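Local coordinates for polymerase nucleotidyl transferase domain-containing protein (Archaeoglobus fulgidus, PDB 1YLQ), which probably transfers a nucleotidyl group from a nucleoside triphosphate to an acceptor, though its substrate is unknown, at residues A41-V46 with L74-W79. Sequence-based numbering, arbitrary orientation.
Sequences AIVSDV and LTKKEW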
ATOM      1  N   ALA A  41      -0.459 -10.449  -6.362  1.00 24.73           N
ATOM      2  CA  ALA A  41      -0.572 -11.795  -6.956  1.00 24.22           C
ATOM      3  C   ALA A  41       0.850 -12.365  -7.050  1.00 23.93           C
ATOM      4  O   ALA A  41       1.754 -11.715  -7.577  1.00 24.74           O
ATOM      5  CB  ALA A  41      -1.240 -11.722  -8.287  1.00 22.42           C
ATOM      6  N   ILE A  42       1.055 -13.542  -6.466  1.00 24.39           N
ATOM      7  CA  ILE A  42       2.329 -14.224  -6.520  1.00 22.44           C
ATOM      8  C   ILE A  42       2.117 -15.496  -7.342  1.00 23.31           C
ATOM      9  O   ILE A  42       1.338 -16.364  -6.966  1.00 23.94           O
ATOM     10  CB  ILE A  42       2.844 -14.505  -5.100  1.00 23.25           C
ATOM     11  CG1 ILE A  42       2.859 -13.173  -4.303  1.00 23.39           C
ATOM     12  CG2 ILE A  42       4.293 -15.255  -5.160  1.00 22.23           C
ATOM     13  CD1 ILE A  42       3.214 -13.304  -2.879  1.00 25.52           C
ATOM     14  N   VAL A  43       2.788 -15.593  -8.488  1.00 22.18           N
ATOM     15  CA  VAL A  43       2.336 -16.455  -9.556  1.00 23.08           C
ATOM     16  C   VAL A  43       3.461 -17.404  -9.960  1.00 23.23           C
ATOM     17  O   VAL A  43       4.549 -16.965 -10.323  1.00 22.40           O
ATOM     18  CB  VAL A  43       1.937 -15.621 -10.806  1.00 21.68           C
ATOM     19  CG1 VAL A  43       1.530 -16.526 -11.964  1.00 22.69           C
ATOM     20  CG2 VAL A  43       0.813 -14.548 -10.447  1.00 23.42           C
ATOM     21  N   SER A  44       3.183 -18.712  -9.910  1.00 24.95           N
ATOM     22  CA  SER A  44       4.183 -19.710 -10.363  1.00 25.61           C
ATOM     23  C   SER A  44       3.438 -21.004 -10.559  1.00 25.09           C
ATOM     24  O   SER A  44       2.503 -21.284  -9.804  1.00 25.82           O
ATOM     25  CB  SER A  44       5.237 -19.927  -9.262  1.00 24.90           C
ATOM     26  OG  SER A  44       6.030 -21.064  -9.581  1.00 26.66           O
ATOM     27  N   ASP A  45       3.875 -21.840 -11.504  1.00 24.05           N
ATOM     28  CA  ASP A  45       3.236 -23.165 -11.612  1.00 23.53           C
ATOM     29  C   ASP A  45       3.685 -24.121 -10.506  1.00 24.29           C
ATOM     30  O   ASP A  45       3.128 -25.207 -10.337  1.00 24.01           O
ATOM     31  CB  ASP A  45       3.429 -23.775 -12.999  1.00 23.60           C
ATOM     32  CG  ASP A  45       2.492 -23.169 -14.022  1.00 23.38           C
ATOM     33  OD1 ASP A  45       1.479 -22.484 -13.656  1.00 22.77           O
ATOM     34  OD2 ASP A  45       2.727 -23.413 -15.207  1.00 22.60           O
ATOM     35  N   VAL A  46       4.650 -23.713  -9.708  1.00 24.03           N
ATOM     36  CA  VAL A  46       4.892 -24.469  -8.453  1.00 27.22           C
ATOM     37  C   VAL A  46       3.596 -24.584  -7.592  1.00 25.80           C
ATOM     38  O   VAL A  46       3.381 -25.547  -6.892  1.00 27.26           O
ATOM     39  CB  VAL A  46       6.057 -23.831  -7.643  1.00 27.29           C
ATOM     40  CG1 VAL A  46       6.281 -24.532  -6.332  1.00 33.39           C
ATOM     41  CG2 VAL A  46       7.386 -23.934  -8.472  1.00 27.22           C
ATOM     42  N   LEU A  74      -1.104 -17.922  -6.963  1.00 22.16           N
ATOM     43  CA  LEU A  74      -1.744 -18.395  -8.181  1.00 22.25           C
ATOM     44  C   LEU A  74      -0.801 -19.187  -9.108  1.00 22.75           C
ATOM     45  O   LEU A  74       0.345 -18.840  -9.216  1.00 21.95           O
ATOM     46  CB  LEU A  74      -2.220 -17.164  -8.960  1.00 22.11           C
ATOM     47  CG  LEU A  74      -3.161 -16.219  -8.273  1.00 20.77           C
ATOM     48  CD1 LEU A  74      -3.437 -14.991  -9.196  1.00 21.85           C
ATOM     49  CD2 LEU A  74      -4.458 -16.992  -7.937  1.00 21.41           C
ATOM     50  N   THR A  75      -1.339 -20.184  -9.821  1.00 22.76           N
ATOM     51  CA  THR A  75      -0.647 -20.780 -10.929  1.00 23.96           C
ATOM     52  C   THR A  75      -0.706 -19.761 -12.098  1.00 25.29           C
ATOM     53  O   THR A  75      -1.489 -18.785 -12.042  1.00 25.12           O
ATOM     54  CB  THR A  75      -1.359 -22.095 -11.378  1.00 23.61           C
ATOM     55  OG1 THR A  75      -2.682 -21.778 -11.803  1.00 22.54           O
ATOM     56  CG2 THR A  75      -1.519 -23.079 -10.194  1.00 21.26           C
ATOM     57  N   LYS A  76       0.021 -20.054 -13.185  1.00 24.19           N
ATOM     58  CA  LYS A  76      -0.059 -19.197 -14.385  1.00 25.08           C
ATOM     59  C   LYS A  76      -1.477 -19.128 -15.008  1.00 24.82           C
ATOM     60  O   LYS A  76      -1.933 -18.058 -15.356  1.00 25.46           O
ATOM     61  CB  LYS A  76       0.978 -19.597 -15.441  1.00 24.45           C
ATOM     62  CG  LYS A  76       2.415 -19.110 -15.009  1.00 23.66           C
ATOM     63  CD  LYS A  76       3.476 -19.580 -15.995  1.00 23.41           C
ATOM     64  CE  LYS A  76       4.858 -18.793 -15.788  1.00 20.00           C
ATOM     65  NZ  LYS A  76       5.762 -19.177 -16.976  1.00 16.61           N
ATOM     66  N   LYS A  77      -2.159 -20.266 -15.124  1.00 24.73           N
ATOM     67  CA  LYS A  77      -3.517 -20.308 -15.618  1.00 26.31           C
ATOM     68  C   LYS A  77      -4.476 -19.474 -14.779  1.00 25.87           C
ATOM     69  O   LYS A  77      -5.366 -18.766 -15.317  1.00 24.69           O
ATOM     70  CB  LYS A  77      -3.947 -21.778 -15.612  1.00 26.73           C
ATOM     71  CG  LYS A  77      -5.325 -22.102 -16.067  1.00 30.78           C
ATOM     72  CD  LYS A  77      -5.454 -23.616 -16.427  1.00 30.27           C
ATOM     73  CE  LYS A  77      -6.908 -24.115 -16.358  1.00 34.25           C
ATOM     74  NZ  LYS A  77      -6.926 -25.627 -16.487  1.00 37.91           N
ATOM     75  N   GLU A  78      -4.312 -19.560 -13.460  1.00 25.21           N
ATOM     76  CA  GLU A  78      -5.145 -18.786 -12.510  1.00 25.56           C
ATOM     77  C   GLU A  78      -4.935 -17.277 -12.644  1.00 25.39           C
ATOM     78  O   GLU A  78      -5.885 -16.489 -12.621  1.00 24.96           O
ATOM     79  CB  GLU A  78      -4.864 -19.265 -11.047  1.00 23.13           C
ATOM     80  CG  GLU A  78      -5.584 -20.599 -10.757  1.00 26.53           C
ATOM     81  CD  GLU A  78      -5.112 -21.217  -9.466  1.00 28.38           C
ATOM     82  OE1 GLU A  78      -4.160 -20.695  -8.821  1.00 23.88           O
ATOM     83  OE2 GLU A  78      -5.689 -22.237  -9.104  1.00 30.31           O
ATOM     84  N   TRP A  79      -3.688 -16.871 -12.801  1.00 25.55           N
ATOM     85  CA  TRP A  79      -3.369 -15.476 -13.035  1.00 25.30           C
ATOM     86  C   TRP A  79      -3.948 -14.973 -14.417  1.00 26.64           C
ATOM     87  O   TRP A  79      -4.555 -13.914 -14.487  1.00 24.98           O
ATOM     88  CB  TRP A  79      -1.842 -15.261 -12.960  1.00 26.05           C
ATOM     89  CG  TRP A  79      -1.382 -13.848 -13.325  1.00 23.01           C
ATOM     90  CD1 TRP A  79      -0.498 -13.505 -14.333  1.00 23.90           C
ATOM     91  CD2 TRP A  79      -1.842 -12.604 -12.750  1.00 25.09           C
ATOM     92  NE1 TRP A  79      -0.330 -12.129 -14.359  1.00 26.55           N
ATOM     93  CE2 TRP A  79      -1.158 -11.550 -13.423  1.00 25.26           C
ATOM     94  CE3 TRP A  79      -2.721 -12.274 -11.698  1.00 27.08           C
ATOM     95  CZ2 TRP A  79      -1.336 -10.192 -13.084  1.00 24.80           C
ATOM     96  CZ3 TRP A  79      -2.916 -10.914 -11.380  1.00 26.50           C
ATOM     97  CH2 TRP A  79      -2.217  -9.883 -12.079  1.00 25.97           C
TER
HETATM   98  O   HOH W   1      -0.865 -22.887 -14.906  1.00 20.38           O
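Asp45 OD1 is gripped twice. The backbone N of Lys76 meets it at 2.9 Å, almost in line with the CG-OD1 bond, and a water donates to it at 2.7 Å while accepting from Lys77 N. The carboxylate thus serves two N-H groups in the first turn of helix 76-83, one directly and one through the water, and the positive end of that helix probably favours the negative charge. CG of Asp45 swings anti to its own carbonyl carbon (chi1 -78°), which brings OD1 to the helix start, where it also lies 3.4 Å from Lys76 CB. The side chains of Asp45 and Lys76 cross at about a right angle, and the lysine carries its ammonium onward without a salt bridge to the carboxylate. With an alanine in place of Asp45, Lys76 N would probably lose its acceptor and the bridging water its hold on this segment. Thr75 is the N-cap: its OG1 accepts from Glu78 N, and Glu78 OE1 takes the N-H of Thr75 from above the carboxylate plane, completing a capping box.

Just before the helix, the two segments pair in parallel, Val43 beside Leu74. Leu74 N donates to Ile42 O (2.9 Å) and Leu74 O accepts from Ser44 N, so Leu74 bonds to the residues before and after Val43. On the face carrying Val43, CG2 sits over the Trp79 ring in a CH-pi contact, 4.1 Å from the centroid of the five-membered ring, and CG1 lies against Trp79 CB. Ala41 CB packs obliquely at 3.6 Å from Trp79 CZ3, and Leu74 CD1 reaches the same methyl.

In the mixed sheet of the nucleotidyltransferase domain, the contact thus joins strand 38-43 to strand 69-74, outermost in this chain, where the latter turns into helix 76-83; Trp79 also stacks on Tyr21 of strand 19-23, while Ile42 points oppositely, onto Phe56 of helix 50-63.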